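Local atomic coordinates of putative nucleolar GTP-binding protein 1 (Plasmodium falciparum, PDB entry 2QU8), a protein that binds guanine nucleotides and is probably a GTPase of the nucleolar NOG1 family, here caught with GDP in its pocket. Residues Ser35-Pro38 against Asn39-Lys42; Gly85-Asp88 against Arg89-Asn93; Thr103-Ala106 against His107-Gly110; Leu167-Gln170 against Ile171-Val175. One frame throughout, in Å; residues are numbered along the deposited sequence.

Contact 1. Residues Ser35-Pro38 against Asn39-Lys42; sequences SGAP and NVGK. With GDP (guanosine-5'-diphosphate), chain B.
Lys42 turns its ammonium group back over the loop that precedes it, and NZ gives hydrogen bonds to two successive carbonyls, Gly36 O at 3.1 Å and Ala37 O at 2.9 Å. Both oxygens are approached from well above their carbonyl planes, the donor standing 55° out of the plane at Ala37. The third partner of NZ is the beta-phosphate: O2B of GDP lies 2.6 Å from Lys42 NZ, so the ammonium is held between backbone carbonyls and the phosphate. Two bends near the end of the lysine chain, chi3 -58° and chi4 -61°, bring it there, with CD and CE running close against Gly36 O.

Backbone amides of the loop add to the grip, and Ser43 N and Ser44 OG continue it. Lys42 N also reaches O2B of GDP, at 3.0 Å, while Asn39 N bonds to O1B and Gly41 N to the bridging O3A; Val40 N and Gly41 N add weak, longer bonds to O2B. The amides converge because Ala37 to Val40 form a type II turn and Gly41 is the N-cap of helix 42-49, whose N-terminal end probably adds to the pull on the phosphate.

Behind the turn, Val40 folds both methyl branches under Ala37, with CG2 3.2 Å from Ala37 O and CG1 3.9 Å from Ala37 CB. Gly36 C passes 4.1 Å from Val40 CG2. Further out, Ser35 OG is tied to Leu87 O, while Asn150 and Lys151 hold the carbonyls of Val40 and Asn39. Strand, phosphate-wrapping loop and helix follow one another as in the P-loop (Walker A motif) of GTPases.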
loop_
_atom_site.group_PDB
_atom_site.type_symbol
_atom_site.label_atom_id
_atom_site.label_comp_id
_atom_site.label_asym_id
_atom_site.label_seq_id
_atom_site.Cartn_x
_atom_site.Cartn_y
_atom_site.Cartn_z
ATOM N N SER A 35 1.258 -3.638 1.358
ATOM C CA SER A 35 2.525 -4.218 0.925
ATOM C C SER A 35 3.624 -3.866 1.931
ATOM O O SER A 35 3.483 -2.925 2.711
ATOM C CB SER A 35 2.864 -3.717 -0.482
ATOM O OG SER A 35 4.088 -4.259 -0.953
ATOM N N GLY A 36 4.715 -4.624 1.916
ATOM C CA GLY A 36 5.774 -4.466 2.899
ATOM C C GLY A 36 6.301 -5.807 3.362
ATOM O O GLY A 36 5.620 -6.827 3.219
ATOM N N ALA A 37 7.509 -5.805 3.921
ATOM C CA ALA A 37 8.181 -7.031 4.364
ATOM C C ALA A 37 7.372 -7.800 5.412
ATOM O O ALA A 37 6.462 -7.236 6.029
ATOM C CB ALA A 37 9.565 -6.709 4.889
ATOM N N PRO A 38 7.669 -9.111 5.586
ATOM C CA PRO A 38 7.031 -9.835 6.676
ATOM C C PRO A 38 7.282 -9.164 8.027
ATOM O O PRO A 38 8.380 -8.670 8.281
ATOM C CB PRO A 38 7.703 -11.213 6.628
ATOM C CG PRO A 38 8.138 -11.363 5.194
ATOM C CD PRO A 38 8.579 -9.978 4.809
ATOM N N ASN A 39 6.239 -9.142 8.854
ATOM C CA ASN A 39 6.285 -8.685 10.251
ATOM C C ASN A 39 6.434 -7.176 10.452
ATOM O O ASN A 39 6.870 -6.721 11.511
ATOM C CB ASN A 39 7.309 -9.484 11.069
ATOM C CG ASN A 39 6.987 -10.970 11.080
ATOM O OD1 ASN A 39 7.707 -11.771 10.495
ATOM N ND2 ASN A 39 5.875 -11.331 11.701
ATOM N N VAL A 40 6.031 -6.411 9.446
ATOM C CA VAL A 40 6.081 -4.937 9.547
ATOM C C VAL A 40 4.807 -4.332 10.109
ATOM O O VAL A 40 4.793 -3.151 10.441
ATOM C CB VAL A 40 6.444 -4.244 8.206
ATOM C CG1 VAL A 40 7.809 -4.692 7.741
ATOM C CG2 VAL A 40 5.356 -4.481 7.137
ATOM N N GLY A 41 3.753 -5.142 10.209
ATOM C CA GLY A 41 2.458 -4.707 10.768
ATOM C C GLY A 41 1.310 -4.583 9.779
ATOM O O GLY A 41 0.336 -3.871 10.042
ATOM N N LYS A 42 1.411 -5.270 8.640
ATOM C CA LYS A 42 0.364 -5.211 7.614
ATOM C C LYS A 42 -0.963 -5.813 8.090
ATOM O O LYS A 42 -2.003 -5.155 8.004
ATOM C CB LYS A 42 0.804 -5.879 6.309
ATOM C CG LYS A 42 2.046 -5.301 5.646
ATOM C CD LYS A 42 2.361 -6.041 4.329
ATOM C CE LYS A 42 2.575 -7.547 4.541
ATOM N NZ LYS A 42 3.729 -7.840 5.453
HETATM P PB GDP B . 2.645 -8.545 9.055
HETATM O O1B GDP B . 3.326 -9.900 8.951
HETATM O O2B GDP B . 3.233 -7.632 8.014
HETATM O O3B GDP B . 1.196 -8.774 8.761
HETATM O O3A GDP B . 2.877 -7.916 10.511
HETATM P PA GDP B . 1.980 -8.252 11.817
HETATM O O1A GDP B . 1.688 -9.740 11.884
HETATM O O2A GDP B . 0.712 -7.455 11.814
HETATM O "O5'" GDP B . 2.987 -7.799 12.973
HETATM C "C5'" GDP B . 4.187 -8.550 13.212
HETATM C "C4'" GDP B . 4.626 -8.399 14.662
HETATM O "O4'" GDP B . 4.792 -7.006 14.961
HETATM C "C3'" GDP B . 3.571 -8.909 15.633
HETATM O "O3'" GDP B . 4.221 -9.500 16.758
HETATM C "C2'" GDP B . 2.847 -7.650 16.056
HETATM O "O2'" GDP B . 2.194 -7.799 17.316
HETATM C "C1'" GDP B . 3.979 -6.639 16.078
HETATM N N9 GDP B . 3.569 -5.240 15.855
HETATM C C8 GDP B . 2.612 -4.822 15.001
HETATM N N7 GDP B . 2.512 -3.470 15.023
HETATM C C5 GDP B . 3.423 -3.010 15.904
HETATM C C6 GDP B . 3.848 -1.679 16.397
HETATM O O6 GDP B . 3.288 -0.644 15.969
HETATM N N1 GDP B . 4.830 -1.626 17.316
HETATM C C2 GDP B . 5.442 -2.733 17.788
HETATM N N2 GDP B . 6.430 -2.596 18.709
HETATM N N3 GDP B . 5.104 -3.983 17.367
HETATM C C4 GDP B . 4.125 -4.181 16.442
#

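Contact 2. Residues Gly85-Asp88 against Arg89-Asn93; sequences GLLD and RAFEN
Asp88 and Arg89, neighbours in the chain, lie side by side and join in a two-pronged salt bridge. The guanidinium comes side-on, with Arg89 NE 2.7 Å from Asp88 OD1 and Arg89 NH2 2.8 Å from Asp88 OD2. Both bonds are nearly straight, 171° at NE. The acceptors lie almost in the guanidinium plane, but the carboxylate is turned 54° against it and is therefore met from above its own plane. A bend at chi3 (81°) folds the arginine chain back to reach its neighbour.

On the opposite face of the carboxylate, Gly85 N donates to Asp88 OD2 at 2.9 Å. The acid thus pins the start of its own turn while holding the arginine, and being bonded from both faces fixes its rotation.

The stretch opens with the glycine of Asp-Thr-Pro-Gly, which fits the DxxG motif of GTPases, and leads toward helix 96-106 in the region that probably corresponds to switch II. It is fastened to the phosphate-binding loop by a backbone hydrogen bond between Leu87 and Gly36.

A water bridges Leu86 O and Arg89 O, its oxygen 2.7 Å from each. Beyond it comes Phe91, whose ring turns its edge to the turn: CE1 lies 3.5 Å from Leu86 O, and CZ touches Leu87 CD2 at 3.8 Å, with the methyl near the ring plane. Ile102 and Ile136 pack against the same phenylalanine, and Leu86 also packs on helix 96-106, at Glu98, Thr101 and Ile102.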
loop_
_atom_site.group_PDB
_atom_site.type_symbol
_atom_site.label_atom_id
_atom_site.label_comp_id
_atom_site.label_asym_id
_atom_site.label_seq_id
_atom_site.Cartn_x
_atom_site.Cartn_y
_atom_site.Cartn_z
ATOM N N GLY A 85 3.039 -13.374 1.487
ATOM C CA GLY A 85 3.673 -14.293 0.549
ATOM C C GLY A 85 3.791 -13.741 -0.859
ATOM O O GLY A 85 4.618 -14.213 -1.635
ATOM N N LEU A 86 2.975 -12.739 -1.200
ATOM C CA LEU A 86 3.029 -12.140 -2.544
ATOM C C LEU A 86 3.637 -10.733 -2.585
ATOM O O LEU A 86 4.579 -10.474 -3.338
ATOM C CB LEU A 86 1.645 -12.134 -3.198
ATOM C CG LEU A 86 0.986 -13.475 -3.535
ATOM C CD1 LEU A 86 -0.368 -13.218 -4.184
ATOM C CD2 LEU A 86 1.857 -14.308 -4.448
ATOM N N LEU A 87 3.105 -9.828 -1.775
ATOM C CA LEU A 87 3.532 -8.429 -1.810
ATOM C C LEU A 87 4.449 -8.056 -0.646
ATOM O O LEU A 87 4.547 -6.881 -0.249
ATOM C CB LEU A 87 2.304 -7.513 -1.905
ATOM C CG LEU A 87 1.474 -7.699 -3.188
ATOM C CD1 LEU A 87 0.269 -6.785 -3.193
ATOM C CD2 LEU A 87 2.325 -7.456 -4.435
ATOM N N ASP A 88 5.142 -9.066 -0.125
ATOM C CA ASP A 88 6.047 -8.906 1.015
ATOM C C ASP A 88 7.472 -9.339 0.680
ATOM O O ASP A 88 8.344 -9.358 1.552
ATOM C CB ASP A 88 5.531 -9.685 2.239
ATOM C CG ASP A 88 5.352 -11.176 1.970
ATOM O OD1 ASP A 88 5.560 -11.633 0.817
ATOM O OD2 ASP A 88 5.006 -11.895 2.927
ATOM N N ARG A 89 7.695 -9.692 -0.583
ATOM C CA ARG A 89 9.009 -10.122 -1.050
ATOM C C ARG A 89 9.175 -9.834 -2.545
ATOM O O ARG A 89 8.185 -9.655 -3.264
ATOM C CB ARG A 89 9.245 -11.606 -0.736
ATOM C CG ARG A 89 8.203 -12.565 -1.297
ATOM C CD ARG A 89 8.164 -13.850 -0.486
ATOM N NE ARG A 89 7.371 -13.671 0.730
ATOM C CZ ARG A 89 7.542 -14.356 1.857
ATOM N NH1 ARG A 89 8.482 -15.294 1.942
ATOM N NH2 ARG A 89 6.761 -14.107 2.902
ATOM N N ALA A 90 10.427 -9.790 -2.998
ATOM C CA ALA A 90 10.744 -9.473 -4.386
ATOM C C ALA A 90 10.157 -10.499 -5.351
ATOM O O ALA A 90 9.918 -11.652 -4.988
ATOM C CB ALA A 90 12.264 -9.325 -4.579
ATOM N N PHE A 91 9.924 -10.061 -6.584
ATOM C CA PHE A 91 9.174 -10.839 -7.569
ATOM C C PHE A 91 9.986 -11.863 -8.367
ATOM O O PHE A 91 9.408 -12.708 -9.060
ATOM C CB PHE A 91 8.438 -9.890 -8.523
ATOM C CG PHE A 91 7.380 -9.056 -7.856
ATOM C CD1 PHE A 91 6.567 -9.593 -6.857
ATOM C CD2 PHE A 91 7.180 -7.736 -8.236
ATOM C CE1 PHE A 91 5.582 -8.819 -6.239
ATOM C CE2 PHE A 91 6.193 -6.967 -7.642
ATOM C CZ PHE A 91 5.389 -7.507 -6.634
ATOM N N GLU A 92 11.313 -11.791 -8.260
ATOM C CA GLU A 92 12.230 -12.662 -9.008
ATOM C C GLU A 92 11.912 -14.153 -8.917
ATOM O O GLU A 92 12.122 -14.892 -9.878
ATOM C CB GLU A 92 13.663 -12.464 -8.523
ATOM C CG GLU A 92 14.391 -11.271 -9.094
ATOM C CD GLU A 92 15.838 -11.230 -8.635
ATOM O OE1 GLU A 92 16.071 -11.314 -7.405
ATOM O OE2 GLU A 92 16.741 -11.125 -9.499
ATOM N N ASN A 93 11.424 -14.582 -7.757
ATOM C CA ASN A 93 11.214 -16.000 -7.474
ATOM C C ASN A 93 9.794 -16.489 -7.771
ATOM O O ASN A 93 9.531 -17.692 -7.728
ATOM C CB ASN A 93 11.580 -16.309 -6.013
ATOM C CG ASN A 93 13.065 -16.129 -5.720
ATOM O OD1 ASN A 93 13.907 -16.181 -6.622
ATOM N ND2 ASN A 93 13.392 -15.928 -4.447
HETATM O O HOH W 1 6.777 -11.772 -4.223
#

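Contact 3. Residues Thr103-Ala106 against His107-Gly110; sequences TALA and HING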
loop_
_atom_site.group_PDB
_atom_site.type_symbol
_atom_site.label_atom_id
_atom_site.label_comp_id
_atom_site.label_asym_id
_atom_site.label_seq_id
_atom_site.Cartn_x
_atom_site.Cartn_y
_atom_site.Cartn_z
ATOM N N THR A 103 -0.197 -9.297 -10.514
ATOM C CA THR A 103 -0.599 -8.366 -11.559
ATOM C C THR A 103 -2.102 -8.047 -11.498
ATOM O O THR A 103 -2.487 -6.893 -11.653
ATOM C CB THR A 103 -0.189 -8.889 -12.953
ATOM O OG1 THR A 103 1.202 -9.240 -12.933
ATOM C CG2 THR A 103 -0.412 -7.827 -14.007
ATOM N N ALA A 104 -2.933 -9.056 -11.231
ATOM C CA ALA A 104 -4.386 -8.846 -11.097
ATOM C C ALA A 104 -4.733 -7.848 -9.981
ATOM O O ALA A 104 -5.621 -7.012 -10.144
ATOM C CB ALA A 104 -5.109 -10.168 -10.885
ATOM N N LEU A 105 -4.009 -7.940 -8.864
ATOM C CA LEU A 105 -4.145 -7.013 -7.741
ATOM C C LEU A 105 -3.715 -5.593 -8.080
ATOM O O LEU A 105 -4.324 -4.622 -7.627
ATOM C CB LEU A 105 -3.327 -7.519 -6.553
ATOM C CG LEU A 105 -4.103 -8.395 -5.575
ATOM C CD1 LEU A 105 -3.156 -9.230 -4.754
ATOM C CD2 LEU A 105 -4.989 -7.516 -4.676
ATOM N N ALA A 106 -2.652 -5.485 -8.871
ATOM C CA ALA A 106 -2.128 -4.203 -9.330
ATOM C C ALA A 106 -3.076 -3.461 -10.272
ATOM O O ALA A 106 -2.896 -2.270 -10.520
ATOM C CB ALA A 106 -0.770 -4.401 -9.989
ATOM N N HIS A 107 -4.086 -4.161 -10.785
ATOM C CA HIS A 107 -5.079 -3.562 -11.683
ATOM C C HIS A 107 -6.413 -3.225 -11.012
ATOM O O HIS A 107 -7.354 -2.814 -11.685
ATOM C CB HIS A 107 -5.304 -4.460 -12.903
ATOM C CG HIS A 107 -4.199 -4.389 -13.910
ATOM N ND1 HIS A 107 -3.053 -5.151 -13.819
ATOM C CD2 HIS A 107 -4.057 -3.630 -15.021
ATOM C CE1 HIS A 107 -2.256 -4.869 -14.833
ATOM N NE2 HIS A 107 -2.841 -3.949 -15.576
ATOM N N ILE A 108 -6.488 -3.393 -9.692
ATOM C CA ILE A 108 -7.687 -3.052 -8.907
ATOM C C ILE A 108 -7.783 -1.530 -8.715
ATOM O O ILE A 108 -6.798 -0.817 -8.906
ATOM C CB ILE A 108 -7.664 -3.754 -7.510
ATOM C CG1 ILE A 108 -7.433 -5.268 -7.641
ATOM C CG2 ILE A 108 -8.926 -3.461 -6.694
ATOM C CD1 ILE A 108 -8.655 -6.110 -7.919
ATOM N N ASN A 109 -8.968 -1.047 -8.339
ATOM C CA ASN A 109 -9.202 0.366 -8.025
ATOM C C ASN A 109 -8.587 0.706 -6.661
ATOM O O ASN A 109 -9.299 0.872 -5.670
ATOM C CB ASN A 109 -10.716 0.650 -8.056
ATOM C CG ASN A 109 -11.077 2.094 -7.691
ATOM O OD1 ASN A 109 -10.235 2.984 -7.686
ATOM N ND2 ASN A 109 -12.350 2.317 -7.388
ATOM N N GLY A 110 -7.260 0.804 -6.610
ATOM C CA GLY A 110 -6.567 0.927 -5.327
ATOM C C GLY A 110 -5.408 1.901 -5.184
ATOM O O GLY A 110 -4.833 2.374 -6.174
#
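His107 and Thr103 meet on the outer side of the contact, where the imidazole lies alongside the threonine and points the same way. Its ND1 donates to Thr103 O over 2.8 Å, nearly straight at 174°. The oxygen sits almost in the ring plane, whereas the nitrogen stands 42° out of the carbonyl plane. Next to this bond the methyl CG2 of Thr103 rests 3.6 Å from His107 CE1. The threonine hydroxyl takes no part here, being bonded to Met99 O one turn back. With chi1 at -76°, CG of His107 stays beside its own backbone N, and the ring folds back along the helix instead of trailing into the loop. The histidine is otherwise exposed, so this is the loose side.

From helix 96-106 the chain turns toward strand 110-117, a helix-to-strand connection in the alpha/beta fold of the GTPase domain. The side-chain bond from His107 serves a carbonyl near the end of the helix, where His107 N makes a weak bond to Ala104 O, and Ile108 N reaches Leu105 O at 3.2 Å.

The inner side is more buried and more crowded. Ile108 lays CG1 over two carbonyls, 3.2 Å from Leu105 O and 3.5 Å from Ala104 O, while its contact with Leu105 CD2 is a looser 4.5 Å. Ile25, Pro27 and Thr31 press on the same isoleucine, and Leu105 is buried against Thr83. Asn109, the centre of an inverse gamma turn, sends its amide to Gln207 and His28 O as the chain enters strand 110-117.

Contact 4. Residues Leu167-Gln170 against Ile171-Val175; sequences LIKQ and ILDNV
Gln170 O is gripped by two backbone amides of the last helical turn: Asn174 N at 2.9 Å, nearly along the C=O axis, and Asp173 N at 3.0 Å, a weaker and more bent bond. The Asn174 side chain curls back over the same carbonyl, its ND2 3.3 Å from Gln170 O and 4.0 Å from Gln170 CB; chi1 of -78° keeps it on that side, and ND2 has a weak bond to Tyr134 OH. A turn earlier the pattern is similarly mixed. Ile171 N bonds to Ile168 O at 3.1 Å and only weakly to Leu167 O, so i to i+3 bonds appear beside i to i+4 ones.

On the solvent side, Lys169 NZ stands 4.4 Å from Asp173 OD1, opposite charges one turn apart but beyond a salt bridge. On the buried side, Ile171 lays CG1 3.6 Å from Leu167 O, while its CB comes still closer to Ile168 O.

Val175 ends the helical run. Helix 162-174 is wedged by Leu167 and Ile171 against helix 126-137, at Ile130, Phe133 and Tyr134, while Ile168 and Leu172 reach Phe181 on strand 179-183.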
loop_
_atom_site.group_PDB
_atom_site.type_symbol
_atom_site.label_atom_id
_atom_site.label_comp_id
_atom_site.label_asym_id
_atom_site.label_seq_id
_atom_site.Cartn_x
_atom_site.Cartn_y
_atom_site.Cartn_z
ATOM N N LEU A 167 17.824 8.069 2.206
ATOM C CA LEU A 167 17.271 6.955 1.416
ATOM C C LEU A 167 15.762 7.112 1.232
ATOM O O LEU A 167 15.241 6.901 0.136
ATOM C CB LEU A 167 17.569 5.604 2.074
ATOM C CG LEU A 167 18.938 4.966 1.836
ATOM C CD1 LEU A 167 19.152 3.814 2.816
ATOM C CD2 LEU A 167 19.087 4.501 0.391
ATOM N N ILE A 168 15.078 7.473 2.319
ATOM C CA ILE A 168 13.647 7.800 2.300
ATOM C C ILE A 168 13.364 9.003 1.391
ATOM O O ILE A 168 12.447 8.961 0.569
ATOM C CB ILE A 168 13.095 8.044 3.739
ATOM C CG1 ILE A 168 13.117 6.738 4.545
ATOM C CG2 ILE A 168 11.679 8.626 3.698
ATOM C CD1 ILE A 168 13.024 6.922 6.057
ATOM N N LYS A 169 14.165 10.061 1.537
ATOM C CA LYS A 169 14.063 11.245 0.676
ATOM C C LYS A 169 14.288 10.904 -0.798
ATOM O O LYS A 169 13.587 11.426 -1.670
ATOM C CB LYS A 169 15.037 12.339 1.124
ATOM C CG LYS A 169 14.986 13.598 0.263
ATOM C CD LYS A 169 15.656 14.783 0.946
ATOM C CE LYS A 169 16.227 15.769 -0.068
ATOM N NZ LYS A 169 15.294 16.085 -1.193
ATOM N N GLN A 170 15.250 10.021 -1.069
ATOM C CA GLN A 170 15.517 9.562 -2.437
ATOM C C GLN A 170 14.312 8.904 -3.115
ATOM O O GLN A 170 14.206 8.916 -4.344
ATOM C CB GLN A 170 16.714 8.612 -2.475
ATOM C CG GLN A 170 18.053 9.303 -2.635
ATOM C CD GLN A 170 19.095 8.404 -3.275
ATOM O OE1 GLN A 170 19.031 7.175 -3.161
ATOM N NE2 GLN A 170 20.064 9.013 -3.959
ATOM N N ILE A 171 13.411 8.334 -2.316
ATOM C CA ILE A 171 12.191 7.716 -2.840
ATOM C C ILE A 171 11.364 8.732 -3.635
ATOM O O ILE A 171 10.825 8.411 -4.694
ATOM C CB ILE A 171 11.351 7.047 -1.712
ATOM C CG1 ILE A 171 12.083 5.810 -1.170
ATOM C CG2 ILE A 171 9.947 6.683 -2.203
ATOM C CD1 ILE A 171 11.414 5.143 0.029
ATOM N N LEU A 172 11.295 9.962 -3.135
ATOM C CA LEU A 172 10.562 11.037 -3.811
ATOM C C LEU A 172 11.135 11.370 -5.197
ATOM O O LEU A 172 10.401 11.797 -6.089
ATOM C CB LEU A 172 10.502 12.286 -2.924
ATOM C CG LEU A 172 9.950 12.121 -1.498
ATOM C CD1 LEU A 172 10.166 13.391 -0.689
ATOM C CD2 LEU A 172 8.473 11.725 -1.489
ATOM N N ASP A 173 12.439 11.149 -5.370
ATOM C CA ASP A 173 13.124 11.409 -6.637
ATOM C C ASP A 173 13.058 10.217 -7.597
ATOM O O ASP A 173 12.927 10.390 -8.812
ATOM C CB ASP A 173 14.583 11.806 -6.381
ATOM C CG ASP A 173 14.712 13.156 -5.684
ATOM O OD1 ASP A 173 15.209 13.192 -4.539
ATOM O OD2 ASP A 173 14.320 14.182 -6.281
ATOM N N ASN A 174 13.141 9.012 -7.047
ATOM C CA ASN A 174 13.133 7.782 -7.842
ATOM C C ASN A 174 11.751 7.386 -8.358
ATOM O O ASN A 174 11.633 6.615 -9.314
ATOM C CB ASN A 174 13.728 6.626 -7.029
ATOM C CG ASN A 174 15.243 6.661 -6.984
ATOM O OD1 ASN A 174 15.902 6.833 -8.011
ATOM N ND2 ASN A 174 15.806 6.482 -5.794
ATOM N N VAL A 175 10.711 7.926 -7.729
ATOM C CA VAL A 175 9.342 7.467 -7.956
ATOM C C VAL A 175 8.520 8.463 -8.775
ATOM O O VAL A 175 8.451 9.650 -8.445
ATOM C CB VAL A 175 8.650 7.121 -6.602
ATOM C CG1 VAL A 175 7.153 7.019 -6.743
ATOM C CG2 VAL A 175 9.213 5.820 -6.038
#

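In the fold
Contact 1 holds the diphosphate itself, and contact 2 is joined to it: their centres are 12 Å apart, and the Asp88 side chain comes within about 7 Å of GDP. Besides the Leu87 links, Pro38 CD packs 3.3 Å from Asp88 O, so the phosphate loop and the segment 85-88 rest on each other. Contact 3 lies at the far end of helix 96-106, which contact 2 leads into; nearest atoms of the two are about 4 Å apart, but contact 3 stays about 9 Å from contact 1. Contact 4 is the most remote, at least about 12 Å from each of the others, beside edge strand 179-183 of the central sheet.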